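Local coordinates for beta-mannosidase (Trichoderma harzianum, PDB 4CVU), which probably hydrolyses beta-linked mannose residues from the non-reducing ends of mannosides and manno-oligosaccharides, as a family 2 glycoside hydrolase, at residues A[232-237]-A[528-533]; A[875-880]-A[912-917]; A[54-59]-A[395-400]; A[585-590]-A[688-693]. All coordinates share one frame; numbering follows the deposited sequence.

Interaction 1: residues A[232-237]-A[528-533]. With NAG (2-acetamido-2-deoxy-beta-D-glucopyranose), chain E.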
loop_
_atom_site.group_PDB
_atom_site.type_symbol
_atom_site.label_atom_id
_atom_site.label_comp_id
_atom_site.label_asym_id
_atom_site.label_seq_id
_atom_site.Cartn_x
_atom_site.Cartn_y
_atom_site.Cartn_z
ATOM N N ASP A 232 -2.617 22.292 42.067
ATOM C CA ASP A 232 -3.290 23.454 41.482
ATOM C C ASP A 232 -2.524 24.690 41.920
ATOM O O ASP A 232 -2.480 24.996 43.129
ATOM C CB ASP A 232 -4.751 23.500 41.940
ATOM C CG ASP A 232 -5.554 24.660 41.298
ATOM O OD1 ASP A 232 -4.953 25.670 40.833
ATOM O OD2 ASP A 232 -6.817 24.565 41.309
ATOM N N ILE A 233 -1.904 25.376 40.957
ATOM C CA ILE A 233 -1.295 26.697 41.177
ATOM C C ILE A 233 -2.171 27.701 40.460
ATOM O O ILE A 233 -2.476 27.526 39.233
ATOM C CB ILE A 233 0.125 26.813 40.613
ATOM C CG1 ILE A 233 1.052 25.685 41.132
ATOM C CG2 ILE A 233 0.716 28.169 40.952
ATOM C CD1 ILE A 233 1.251 25.666 42.630
ATOM N N ASP A 234 -2.619 28.705 41.199
ATOM C CA ASP A 234 -3.505 29.740 40.657
ATOM C C ASP A 234 -2.830 31.077 40.936
ATOM O O ASP A 234 -2.726 31.499 42.097
ATOM C CB ASP A 234 -4.885 29.673 41.307
ATOM C CG ASP A 234 -5.954 30.443 40.533
ATOM O OD1 ASP A 234 -5.761 30.806 39.331
ATOM O OD2 ASP A 234 -7.010 30.683 41.128
ATOM N N ILE A 235 -2.290 31.679 39.884
ATOM C CA ILE A 235 -1.689 32.988 39.969
ATOM C C ILE A 235 -2.655 33.978 39.340
ATOM O O ILE A 235 -2.993 33.868 38.150
ATOM C CB ILE A 235 -0.343 33.045 39.269
ATOM C CG1 ILE A 235 0.616 32.045 39.928
ATOM C CG2 ILE A 235 0.210 34.441 39.387
ATOM C CD1 ILE A 235 1.948 31.932 39.243
ATOM N N PHE A 236 -3.133 34.903 40.155
ATOM C CA PHE A 236 -4.132 35.884 39.730
ATOM C C PHE A 236 -3.846 37.244 40.381
ATOM O O PHE A 236 -2.995 37.344 41.263
ATOM C CB PHE A 236 -5.547 35.409 40.077
ATOM C CG PHE A 236 -5.733 35.026 41.512
ATOM C CD1 PHE A 236 -5.271 33.801 41.997
ATOM C CD2 PHE A 236 -6.367 35.891 42.390
ATOM C CE1 PHE A 236 -5.441 33.455 43.309
ATOM C CE2 PHE A 236 -6.532 35.556 43.718
ATOM C CZ PHE A 236 -6.059 34.338 44.180
ATOM N N ARG A 237 -4.539 38.279 39.913
ATOM C CA ARG A 237 -4.442 39.596 40.525
ATOM C C ARG A 237 -5.353 39.610 41.734
ATOM O O ARG A 237 -6.436 39.006 41.736
ATOM C CB ARG A 237 -4.862 40.695 39.535
ATOM C CG ARG A 237 -3.943 40.875 38.320
ATOM C CD ARG A 237 -2.715 41.696 38.655
ATOM N NE ARG A 237 -1.832 41.913 37.513
ATOM C CZ ARG A 237 -0.776 42.732 37.508
ATOM N NH1 ARG A 237 -0.465 43.444 38.589
ATOM N NH2 ARG A 237 -0.025 42.861 36.418
ATOM N N ASN A 528 -11.726 26.183 42.012
ATOM C CA ASN A 528 -10.310 25.808 41.777
ATOM C C ASN A 528 -9.485 26.773 40.932
ATOM O O ASN A 528 -8.302 26.515 40.666
ATOM C CB ASN A 528 -10.273 24.390 41.195
ATOM C CG ASN A 528 -10.647 23.340 42.238
ATOM O OD1 ASN A 528 -9.832 22.975 43.079
ATOM N ND2 ASN A 528 -11.876 22.860 42.179
ATOM N N SER A 529 -10.088 27.891 40.544
ATOM C CA SER A 529 -9.407 28.899 39.721
ATOM C C SER A 529 -10.088 30.258 39.828
ATOM O O SER A 529 -11.307 30.343 39.655
ATOM C CB SER A 529 -9.413 28.461 38.227
ATOM O OG SER A 529 -8.584 29.308 37.453
ATOM N N HIS A 530 -9.307 31.305 40.110
ATOM C CA HIS A 530 -9.789 32.708 40.060
ATOM C C HIS A 530 -9.399 33.378 38.723
ATOM O O HIS A 530 -9.902 34.451 38.405
ATOM C CB HIS A 530 -9.215 33.559 41.222
ATOM C CG HIS A 530 -9.638 33.109 42.589
ATOM N ND1 HIS A 530 -10.914 33.299 43.077
ATOM C CD2 HIS A 530 -8.946 32.491 43.577
ATOM C CE1 HIS A 530 -10.993 32.799 44.300
ATOM N NE2 HIS A 530 -9.811 32.306 44.627
ATOM N N SER A 531 -8.515 32.716 37.965
ATOM C CA SER A 531 -7.834 33.318 36.834
ATOM C C SER A 531 -8.445 32.971 35.450
ATOM O O SER A 531 -8.301 33.737 34.496
ATOM C CB SER A 531 -6.354 32.908 36.872
ATOM O OG SER A 531 -6.196 31.512 36.809
ATOM N N ILE A 532 -9.140 31.839 35.354
ATOM C CA ILE A 532 -9.590 31.338 34.052
ATOM C C ILE A 532 -11.092 31.517 33.859
ATOM O O ILE A 532 -11.877 30.954 34.619
ATOM C CB ILE A 532 -9.253 29.864 33.876
ATOM C CG1 ILE A 532 -7.732 29.647 34.009
ATOM C CG2 ILE A 532 -9.767 29.376 32.519
ATOM C CD1 ILE A 532 -6.879 30.471 33.075
ATOM N N SER A 533 -11.467 32.273 32.822
ATOM C CA SER A 533 -12.883 32.541 32.510
ATOM C C SER A 533 -13.587 31.331 31.873
ATOM O O SER A 533 -12.942 30.378 31.430
ATOM C CB SER A 533 -13.010 33.721 31.555
ATOM O OG SER A 533 -12.384 34.861 32.053
HETATM C C1 NAG E . -6.730 28.502 46.910
HETATM C C2 NAG E . -7.854 29.351 47.500
HETATM C C3 NAG E . -8.788 28.469 48.302
HETATM C C4 NAG E . -9.334 27.336 47.411
HETATM C C5 NAG E . -8.164 26.610 46.748
HETATM C C6 NAG E . -8.550 25.566 45.704
HETATM C C7 NAG E . -7.286 31.686 47.970
HETATM C C8 NAG E . -6.623 32.652 48.911
HETATM N N2 NAG E . -7.264 30.407 48.316
HETATM O O3 NAG E . -9.840 29.275 48.773
HETATM O O4 NAG E . -10.063 26.410 48.192
HETATM O O5 NAG E . -7.318 27.518 46.094
HETATM O O6 NAG E . -7.366 24.870 45.347
HETATM O O7 NAG E . -7.818 32.108 46.947
#
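The carboxylate of Asp-234 faces the backbone N of His-530 and the hydroxyl of Ser-531, where the outermost strand 227-237 of a seven-stranded antiparallel sheet meets the loop between helix 506-528 and strand 534-535 of what is, by family, the (beta/alpha)8 barrel. With CG anti to the backbone N (chi1 -164°), the group extends from the strand so that its two oxygens serve different donors. OD2 accepts His-530 N at 2.6 Å through its syn lone pair, in a nearly straight bond (164° at the hydrogen). OD1 of Asp-234 is met nearly end-on by Ser-531 OG, 2.7 Å away, and also takes a bond from Asn-476 ND2. Three donors thus fix the rotation of this buried carboxylate.

Two residues along, one face of Phe-236 is covered by His-530, CB near the ring centre and CD2 toward the rim. The evidence is positional: His-530 CB sits 3.9 Å from the Phe-236 ring centroid, and His-530 CD2 comes to 3.5 Å from Phe-236 CZ. The ring planes are inclined by 46°, an oblique pairing. The NE2 edge of the imidazole faces a glycan attached to the protein. Arg-473 NH1 also bonds this sugar, while His-530 NE2 makes a weak hydrogen bond of 3.1 Å to the N-acetyl oxygen O7 of NAG.

Interaction 2: residues A[875-880]-A[912-917]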
loop_
_atom_site.group_PDB
_atom_site.type_symbol
_atom_site.label_atom_id
_atom_site.label_comp_id
_atom_site.label_asym_id
_atom_site.label_seq_id
_atom_site.Cartn_x
_atom_site.Cartn_y
_atom_site.Cartn_z
ATOM N N PHE A 875 15.880 28.066 -2.548
ATOM C CA PHE A 875 15.453 27.707 -3.879
ATOM C C PHE A 875 15.238 29.014 -4.605
ATOM O O PHE A 875 14.666 29.956 -4.035
ATOM C CB PHE A 875 14.130 26.906 -3.855
ATOM C CG PHE A 875 14.268 25.531 -3.304
ATOM C CD1 PHE A 875 14.598 24.459 -4.132
ATOM C CD2 PHE A 875 14.071 25.298 -1.965
ATOM C CE1 PHE A 875 14.742 23.187 -3.619
ATOM C CE2 PHE A 875 14.211 24.025 -1.445
ATOM C CZ PHE A 875 14.545 22.971 -2.282
ATOM N N THR A 876 15.691 29.087 -5.851
ATOM C CA THR A 876 15.337 30.210 -6.681
ATOM C C THR A 876 14.305 29.734 -7.713
ATOM O O THR A 876 14.516 28.742 -8.380
ATOM C CB THR A 876 16.582 30.883 -7.335
ATOM O OG1 THR A 876 17.333 31.576 -6.331
ATOM C CG2 THR A 876 16.181 31.882 -8.383
ATOM N N VAL A 877 13.228 30.504 -7.823
ATOM C CA VAL A 877 12.104 30.237 -8.698
ATOM C C VAL A 877 11.974 31.398 -9.667
ATOM O O VAL A 877 11.935 32.535 -9.240
ATOM C CB VAL A 877 10.784 30.144 -7.882
ATOM C CG1 VAL A 877 9.627 29.697 -8.762
ATOM C CG2 VAL A 877 10.957 29.205 -6.714
ATOM N N GLU A 878 11.926 31.122 -10.963
ATOM C CA GLU A 878 11.838 32.187 -11.954
ATOM C C GLU A 878 10.818 31.897 -13.044
ATOM O O GLU A 878 10.868 30.861 -13.648
ATOM C CB GLU A 878 13.219 32.439 -12.580
ATOM C CG GLU A 878 13.330 33.774 -13.303
ATOM C CD GLU A 878 14.644 33.924 -14.079
ATOM O OE1 GLU A 878 15.531 33.024 -13.986
ATOM O OE2 GLU A 878 14.781 34.942 -14.792
ATOM N N ALA A 879 9.879 32.815 -13.263
ATOM C CA ALA A 879 9.000 32.731 -14.411
ATOM C C ALA A 879 9.713 33.398 -15.609
ATOM O O ALA A 879 10.023 34.587 -15.561
ATOM C CB ALA A 879 7.680 33.417 -14.120
ATOM N N THR A 880 9.988 32.617 -16.650
ATOM C CA THR A 880 10.824 33.033 -17.785
ATOM C C THR A 880 10.011 33.636 -18.961
ATOM O O THR A 880 10.489 34.541 -19.659
ATOM C CB THR A 880 11.693 31.822 -18.215
ATOM O OG1 THR A 880 12.701 31.623 -17.211
ATOM C CG2 THR A 880 12.375 32.020 -19.506
ATOM N N LYS A 912 12.431 35.109 -7.220
ATOM C CA LYS A 912 12.018 34.859 -5.860
ATOM C C LYS A 912 12.893 33.785 -5.248
ATOM O O LYS A 912 13.128 32.752 -5.846
ATOM C CB LYS A 912 10.555 34.405 -5.800
ATOM C CG LYS A 912 10.149 34.153 -4.348
ATOM C CD LYS A 912 8.703 33.782 -4.209
ATOM C CE LYS A 912 7.875 34.923 -3.658
ATOM N NZ LYS A 912 7.939 35.003 -2.179
ATOM N N GLU A 913 13.336 34.042 -4.032
ATOM C CA GLU A 913 14.027 33.064 -3.239
ATOM C C GLU A 913 13.062 32.490 -2.199
ATOM O O GLU A 913 12.284 33.224 -1.570
ATOM C CB GLU A 913 15.186 33.704 -2.522
ATOM C CG GLU A 913 16.216 34.310 -3.458
ATOM C CD GLU A 913 17.361 34.909 -2.684
ATOM O OE1 GLU A 913 17.235 34.882 -1.438
ATOM O OE2 GLU A 913 18.364 35.406 -3.312
ATOM N N VAL A 914 13.109 31.174 -2.035
ATOM C CA VAL A 914 12.234 30.487 -1.069
ATOM C C VAL A 914 13.075 29.503 -0.287
ATOM O O VAL A 914 13.655 28.605 -0.865
ATOM C CB VAL A 914 11.096 29.737 -1.801
ATOM C CG1 VAL A 914 10.203 29.031 -0.809
ATOM C CG2 VAL A 914 10.251 30.694 -2.658
ATOM N N GLY A 915 13.168 29.701 1.026
ATOM C CA GLY A 915 13.806 28.721 1.927
ATOM C C GLY A 915 12.813 27.684 2.451
ATOM O O GLY A 915 11.611 27.795 2.225
ATOM N N PHE A 916 13.339 26.687 3.153
ATOM C CA PHE A 916 12.573 25.571 3.686
ATOM C C PHE A 916 13.058 25.309 5.102
ATOM O O PHE A 916 14.263 25.200 5.344
ATOM C CB PHE A 916 12.808 24.318 2.814
ATOM C CG PHE A 916 11.904 23.138 3.127
ATOM C CD1 PHE A 916 10.657 23.023 2.531
ATOM C CD2 PHE A 916 12.325 22.119 3.956
ATOM C CE1 PHE A 916 9.825 21.931 2.788
ATOM C CE2 PHE A 916 11.516 21.011 4.204
ATOM C CZ PHE A 916 10.255 20.928 3.630
ATOM N N THR A 917 12.117 25.203 6.032
ATOM C CA THR A 917 12.414 24.753 7.392
ATOM C C THR A 917 12.467 23.231 7.431
ATOM O O THR A 917 11.441 22.579 7.364
ATOM C CB THR A 917 11.347 25.294 8.334
ATOM O OG1 THR A 917 11.366 26.720 8.247
ATOM C CG2 THR A 917 11.571 24.856 9.767
#
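Antiparallel strand pairing joins residues 875-877 to 912-914, in the interior of the four-stranded sheet formed by strands 864-869, 874-879, 911-921 and 895-899. The register is set by two hydrogen-bonded pairs. Phe-875 N to Val-914 O and Val-914 N to Phe-875 O are both 2.8 Å. Val-877 N reaches Lys-912 O at 3.0 Å, whereas the return bond from Lys-912 N to Val-877 O is weak at 3.3 Å. Between them, Thr-876 and Glu-913 form a non-hydrogen-bonded pair, CA to CA 4.7 Å, on the face opposite Phe-875 and Val-877.

The sheet belongs to an Ig-fold domain, and its buried face carries Phe-875, Val-877 and Val-914, covered in part by Leu-906 and Phe-904 of strand 904-906. Phe-875 turns its ring edge to the backbone, with CD2 3.5 Å from Val-914 O in the ring plane. Val-877 CG2 and Val-914 CG2 are 4.4 Å apart diagonally across the pairing. Lys-912 starts on this same face, but its chain bends at chi3 (-105°), and NZ forms a salt bridge with Asp-901.

Interaction 3: residues A[54-59]-A[395-400]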
loop_
_atom_site.group_PDB
_atom_site.type_symbol
_atom_site.label_atom_id
_atom_site.label_comp_id
_atom_site.label_asym_id
_atom_site.label_seq_id
_atom_site.Cartn_x
_atom_site.Cartn_y
_atom_site.Cartn_z
ATOM N N PRO A 54 2.780 2.962 28.798
ATOM C CA PRO A 54 1.416 3.166 28.278
ATOM C C PRO A 54 1.215 2.661 26.823
ATOM O O PRO A 54 2.125 2.720 26.019
ATOM C CB PRO A 54 1.254 4.687 28.304
ATOM C CG PRO A 54 2.434 5.253 29.028
ATOM C CD PRO A 54 3.522 4.229 28.951
ATOM N N SER A 55 0.020 2.165 26.524
ATOM C CA SER A 55 -0.383 1.802 25.176
ATOM C C SER A 55 -1.896 1.610 25.053
ATOM O O SER A 55 -2.625 1.791 25.997
ATOM C CB SER A 55 0.291 0.500 24.766
ATOM O OG SER A 55 0.226 0.321 23.365
ATOM N N GLN A 56 -2.332 1.210 23.861
ATOM C CA GLN A 56 -3.659 0.689 23.640
ATOM C C GLN A 56 -3.555 -0.555 22.767
ATOM O O GLN A 56 -2.606 -0.713 22.031
ATOM C CB GLN A 56 -4.531 1.734 22.956
ATOM C CG GLN A 56 -4.887 2.928 23.825
ATOM C CD GLN A 56 -5.218 4.186 23.010
ATOM O OE1 GLN A 56 -4.653 4.392 21.943
ATOM N NE2 GLN A 56 -6.151 5.022 23.506
ATOM N N ALA A 57 -4.545 -1.429 22.838
ATOM C CA ALA A 57 -4.474 -2.743 22.223
ATOM C C ALA A 57 -4.213 -2.743 20.707
ATOM O O ALA A 57 -3.415 -3.553 20.232
ATOM C CB ALA A 57 -5.737 -3.549 22.559
ATOM N N HIS A 58 -4.854 -1.834 19.959
ATOM C CA HIS A 58 -4.541 -1.683 18.512
ATOM C C HIS A 58 -3.039 -1.532 18.286
ATOM O O HIS A 58 -2.467 -2.157 17.368
ATOM C CB HIS A 58 -5.240 -0.494 17.896
ATOM C CG HIS A 58 -6.716 -0.627 17.866
ATOM N ND1 HIS A 58 -7.492 -0.489 18.993
ATOM C CD2 HIS A 58 -7.562 -0.874 16.843
ATOM C CE1 HIS A 58 -8.758 -0.671 18.663
ATOM N NE2 HIS A 58 -8.822 -0.905 17.363
ATOM N N LEU A 59 -2.387 -0.731 19.113
ATOM C CA LEU A 59 -0.962 -0.470 18.898
ATOM C C LEU A 59 -0.112 -1.718 19.212
ATOM O O LEU A 59 0.844 -1.985 18.511
ATOM C CB LEU A 59 -0.459 0.760 19.682
ATOM C CG LEU A 59 -1.247 2.063 19.434
ATOM C CD1 LEU A 59 -0.709 3.148 20.363
ATOM C CD2 LEU A 59 -1.230 2.477 17.958
ATOM N N PHE A 395 -4.714 7.131 18.297
ATOM C CA PHE A 395 -4.101 6.467 19.430
ATOM C C PHE A 395 -3.131 7.407 20.157
ATOM O O PHE A 395 -1.974 7.578 19.785
ATOM C CB PHE A 395 -3.411 5.189 18.968
ATOM C CG PHE A 395 -4.255 4.378 18.039
ATOM C CD1 PHE A 395 -5.306 3.601 18.527
ATOM C CD2 PHE A 395 -4.047 4.410 16.706
ATOM C CE1 PHE A 395 -6.094 2.861 17.664
ATOM C CE2 PHE A 395 -4.842 3.703 15.840
ATOM C CZ PHE A 395 -5.878 2.923 16.316
ATOM N N TRP A 396 -3.624 8.015 21.209
ATOM C CA TRP A 396 -2.891 9.061 21.921
ATOM C C TRP A 396 -1.518 8.593 22.411
ATOM O O TRP A 396 -0.558 9.336 22.305
ATOM C CB TRP A 396 -3.721 9.629 23.082
ATOM C CG TRP A 396 -4.581 10.821 22.658
ATOM C CD1 TRP A 396 -5.918 10.820 22.394
ATOM C CD2 TRP A 396 -4.123 12.141 22.404
ATOM N NE1 TRP A 396 -6.332 12.084 22.001
ATOM C CE2 TRP A 396 -5.240 12.916 22.016
ATOM C CE3 TRP A 396 -2.877 12.765 22.499
ATOM C CZ2 TRP A 396 -5.145 14.246 21.730
ATOM C CZ3 TRP A 396 -2.777 14.079 22.210
ATOM C CH2 TRP A 396 -3.921 14.832 21.844
ATOM N N PRO A 397 -1.412 7.340 22.871
ATOM C CA PRO A 397 -0.080 6.934 23.297
ATOM C C PRO A 397 1.057 7.108 22.285
ATOM O O PRO A 397 2.198 7.302 22.697
ATOM C CB PRO A 397 -0.272 5.472 23.659
ATOM C CG PRO A 397 -1.683 5.398 24.126
ATOM C CD PRO A 397 -2.405 6.296 23.144
ATOM N N ARG A 398 0.790 7.039 20.979
ATOM C CA ARG A 398 1.910 7.127 20.035
ATOM C C ARG A 398 2.200 8.560 19.619
ATOM O O ARG A 398 3.093 8.814 18.808
ATOM C CB ARG A 398 1.687 6.203 18.807
ATOM C CG ARG A 398 0.506 6.541 17.915
ATOM C CD ARG A 398 0.488 5.530 16.756
ATOM N NE ARG A 398 -0.656 5.720 15.885
ATOM C CZ ARG A 398 -0.822 5.070 14.735
ATOM N NH1 ARG A 398 0.047 4.134 14.363
ATOM N NH2 ARG A 398 -1.863 5.321 13.970
ATOM N N VAL A 399 1.442 9.520 20.165
ATOM C CA VAL A 399 1.730 10.891 19.895
ATOM C C VAL A 399 2.981 11.354 20.611
ATOM O O VAL A 399 3.012 11.395 21.837
ATOM C CB VAL A 399 0.572 11.776 20.299
ATOM C CG1 VAL A 399 0.958 13.219 20.132
ATOM C CG2 VAL A 399 -0.620 11.430 19.467
ATOM N N THR A 400 3.999 11.749 19.837
ATOM C CA THR A 400 5.279 12.095 20.356
ATOM C C THR A 400 5.533 13.585 20.469
ATOM O O THR A 400 4.820 14.461 19.881
ATOM C CB THR A 400 6.409 11.530 19.505
ATOM O OG1 THR A 400 6.365 12.112 18.182
ATOM C CG2 THR A 400 6.337 10.020 19.455
HETATM O O HOH W 1 -6.515 7.560 21.747
#
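Leu-59 lays its CD2 methyl against the Phe-395 ring, 3.6 Å from Phe-395 CG, in an oblique approach. CG of Leu-59 stands anti to the carbonyl carbon (chi1 -54°), which swings both branches toward the other segment: CD1 comes to 4.1 Å from Pro-397 CB, and CD2 also lies over one face of the Arg-398 guanidinium, itself tied by salt bridges to Asp-393 and Glu-69.

The far end of the phenyl ring is met by His-58, whose CB is 3.5 Å from Phe-395 CE1; the imidazole and phenyl planes are 34° apart, an oblique pairing. Gln-56 comes to the edge of the same ring. Its OE1 is 3.6 Å from Phe-395 CD1, near the ring plane, and 3.2 Å from Pro-397 CD, buried with no hydrogen-bonding partner in the model. The amide's other end is better served, since a water accepts from Gln-56 NE2 (3.1 Å) and from Trp-396 N (3.0 Å), bridging the segments.

If a serine replaced Phe-395, the ring would vanish from between Leu-59, His-58 and Gln-56, and the gap opened would probably leave the leucine methyls free to shift.

The contact joins the start of helix 57-63, in the galactose-binding-like domain, to the loop, with its 3-10 segment 396-398, between strand 380-389 and helix 401-413, while Ser-55 and Ala-57 pack against strand 87-91.

Interaction 4: residues A[585-590]-A[688-693]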
loop_
_atom_site.group_PDB
_atom_site.type_symbol
_atom_site.label_atom_id
_atom_site.label_comp_id
_atom_site.label_asym_id
_atom_site.label_seq_id
_atom_site.Cartn_x
_atom_site.Cartn_y
_atom_site.Cartn_z
ATOM N N ALA A 585 -22.658 36.762 2.081
ATOM C CA ALA A 585 -23.094 35.522 2.679
ATOM C C ALA A 585 -22.367 35.156 3.995
ATOM O O ALA A 585 -22.839 34.273 4.714
ATOM C CB ALA A 585 -22.989 34.373 1.688
ATOM N N TYR A 586 -21.264 35.844 4.311
ATOM C CA TYR A 586 -20.519 35.592 5.553
ATOM C C TYR A 586 -21.185 36.184 6.819
ATOM O O TYR A 586 -21.839 37.217 6.762
ATOM C CB TYR A 586 -19.071 36.080 5.442
ATOM C CG TYR A 586 -18.273 35.550 4.259
ATOM C CD1 TYR A 586 -18.662 34.430 3.533
ATOM C CD2 TYR A 586 -17.105 36.199 3.871
ATOM C CE1 TYR A 586 -17.908 33.981 2.445
ATOM C CE2 TYR A 586 -16.359 35.782 2.786
ATOM C CZ TYR A 586 -16.750 34.683 2.071
ATOM O OH TYR A 586 -15.962 34.283 1.043
ATOM N N PRO A 587 -21.019 35.514 7.967
ATOM C CA PRO A 587 -21.710 35.987 9.189
ATOM C C PRO A 587 -21.043 37.230 9.780
ATOM O O PRO A 587 -19.813 37.303 9.798
ATOM C CB PRO A 587 -21.577 34.801 10.141
ATOM C CG PRO A 587 -20.354 34.087 9.690
ATOM C CD PRO A 587 -20.318 34.235 8.190
ATOM N N VAL A 588 -21.840 38.211 10.210
ATOM C CA VAL A 588 -21.342 39.392 10.929
ATOM C C VAL A 588 -21.346 39.147 12.445
ATOM O O VAL A 588 -22.384 39.224 13.064
ATOM C CB VAL A 588 -22.165 40.662 10.561
ATOM C CG1 VAL A 588 -21.706 41.855 11.364
ATOM C CG2 VAL A 588 -21.985 41.003 9.062
ATOM N N GLY A 589 -20.189 38.812 13.034
ATOM C CA GLY A 589 -20.083 38.535 14.466
ATOM C C GLY A 589 -18.896 39.165 15.177
ATOM O O GLY A 589 -18.156 39.951 14.589
ATOM N N ARG A 590 -18.708 38.819 16.437
ATOM C CA ARG A 590 -17.648 39.393 17.270
ATOM C C ARG A 590 -16.322 38.575 17.182
ATOM O O ARG A 590 -15.240 39.027 17.603
ATOM C CB ARG A 590 -18.101 39.386 18.734
ATOM C CG ARG A 590 -19.439 40.049 19.053
ATOM C CD ARG A 590 -19.418 41.573 18.963
ATOM N NE ARG A 590 -20.706 42.082 19.444
ATOM C CZ ARG A 590 -21.177 43.316 19.277
ATOM N NH1 ARG A 590 -20.473 44.247 18.630
ATOM N NH2 ARG A 590 -22.380 43.617 19.769
ATOM N N GLN A 688 -9.871 37.613 5.682
ATOM C CA GLN A 688 -9.693 39.041 5.437
ATOM C C GLN A 688 -10.992 39.801 5.774
ATOM O O GLN A 688 -10.955 40.922 6.237
ATOM C CB GLN A 688 -9.271 39.308 3.997
ATOM C CG GLN A 688 -10.303 38.988 2.922
ATOM C CD GLN A 688 -9.807 39.296 1.514
ATOM O OE1 GLN A 688 -8.639 39.071 1.166
ATOM N NE2 GLN A 688 -10.710 39.836 0.687
ATOM N N PHE A 689 -12.131 39.168 5.557
ATOM C CA PHE A 689 -13.435 39.775 5.923
ATOM C C PHE A 689 -13.636 39.852 7.457
ATOM O O PHE A 689 -14.078 40.866 7.991
ATOM C CB PHE A 689 -14.565 38.981 5.260
ATOM C CG PHE A 689 -15.923 39.285 5.798
ATOM C CD1 PHE A 689 -16.688 40.284 5.252
ATOM C CD2 PHE A 689 -16.429 38.553 6.856
ATOM C CE1 PHE A 689 -17.926 40.559 5.746
ATOM C CE2 PHE A 689 -17.675 38.839 7.380
ATOM C CZ PHE A 689 -18.423 39.839 6.819
ATOM N N TYR A 690 -13.264 38.789 8.160
ATOM C CA TYR A 690 -13.310 38.800 9.630
ATOM C C TYR A 690 -12.359 39.864 10.213
ATOM O O TYR A 690 -12.739 40.625 11.107
ATOM C CB TYR A 690 -12.988 37.421 10.237
ATOM C CG TYR A 690 -13.957 36.322 9.868
ATOM C CD1 TYR A 690 -15.336 36.553 9.832
ATOM C CD2 TYR A 690 -13.485 35.039 9.491
ATOM C CE1 TYR A 690 -16.213 35.550 9.440
ATOM C CE2 TYR A 690 -14.362 34.044 9.111
ATOM C CZ TYR A 690 -15.722 34.291 9.082
ATOM O OH TYR A 690 -16.621 33.276 8.703
ATOM N N ARG A 691 -11.134 39.918 9.687
ATOM C CA ARG A 691 -10.150 40.865 10.184
ATOM C C ARG A 691 -10.485 42.325 9.967
ATOM O O ARG A 691 -10.264 43.116 10.845
ATOM C CB ARG A 691 -8.820 40.627 9.567
ATOM C CG ARG A 691 -8.200 39.337 10.082
ATOM C CD ARG A 691 -6.753 39.320 9.669
ATOM N NE ARG A 691 -5.943 40.340 10.352
ATOM C CZ ARG A 691 -4.614 40.412 10.235
ATOM N NH1 ARG A 691 -3.959 39.521 9.478
ATOM N NH2 ARG A 691 -3.927 41.337 10.899
ATOM N N ARG A 692 -10.917 42.663 8.765
ATOM C CA ARG A 692 -11.465 44.016 8.474
ATOM C C ARG A 692 -12.575 44.443 9.447
ATOM O O ARG A 692 -12.767 45.638 9.754
ATOM C CB ARG A 692 -11.993 44.059 7.038
ATOM C CG ARG A 692 -12.555 45.424 6.641
ATOM C CD ARG A 692 -13.158 45.462 5.255
ATOM N NE ARG A 692 -14.338 44.616 5.151
ATOM C CZ ARG A 692 -15.043 44.439 4.034
ATOM N NH1 ARG A 692 -14.706 45.059 2.907
ATOM N NH2 ARG A 692 -16.092 43.618 4.040
ATOM N N GLY A 693 -13.372 43.472 9.869
ATOM C CA GLY A 693 -14.419 43.709 10.847
ATOM C C GLY A 693 -13.950 44.283 12.184
ATOM O O GLY A 693 -14.753 44.809 12.916
#
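The hydroxyl of Tyr-586 is held by two partners, Ser-580 O and Ser-685 OG, and this tethers the end of a ring whose edge is turned to the face of Phe-689. The aromatic pair is T-shaped: the centroids are 5.5 Å apart, the planes meet at 77°, and Tyr-586 CD2 lies 3.8 Å from Phe-689 CG. Tyr-586 CB adds a CH-pi contact over the Phe-689 face, coming to 3.6 Å from Phe-689 CE2. The phenyl ring reaches the loop because its CG is anti to the backbone N (chi1 166°), which carries the ring toward Tyr-586 and Pro-587.

In the fold, this is the last part of helix 664-692 meeting the loop between strands 570-572 and 592-595, consistent with a helix and a connection of the family's (beta/alpha)8 barrel. Two further contacts meet Phe-689 at its rim, near the ring plane: Pro-587 O is 3.6 Å from Phe-689 CE2, and Val-588 CG2 is 4.4 Å from Phe-689 CZ.

With an alanine in place of Phe-689, the edge of Tyr-586 would probably lose the face it points at, and a gap would open between loop and helix.

Tyr-690 approaches from the next helix position. Its OH, bonded to Glu-686 OE1 one turn earlier, lies against the proline ring, 3.9 Å from Pro-587 CD.

In the fold
The four contacts are separate, none touching another. Interactions 1 and 3 alternate along the chain: 232-237 and 54-59, from two N-terminal beta domains, each meet a loop of what is, by family, the (beta/alpha)8 barrel, with centres about 32 Å apart. Interaction 4 joins helix 664-692 to a loop, its nearest atoms about 15 Å from interaction 1, and lies across the chain's centre from interaction 3, centre to centre about 40 Å. Interaction 2, by contrast, is internal to the C-terminal Ig-fold domain, about 16 Å from interaction 3 and 17 Å from interaction 4 by nearest atoms. Interaction 1 alone borders a glycan, one attached to the protein rather than bound as substrate.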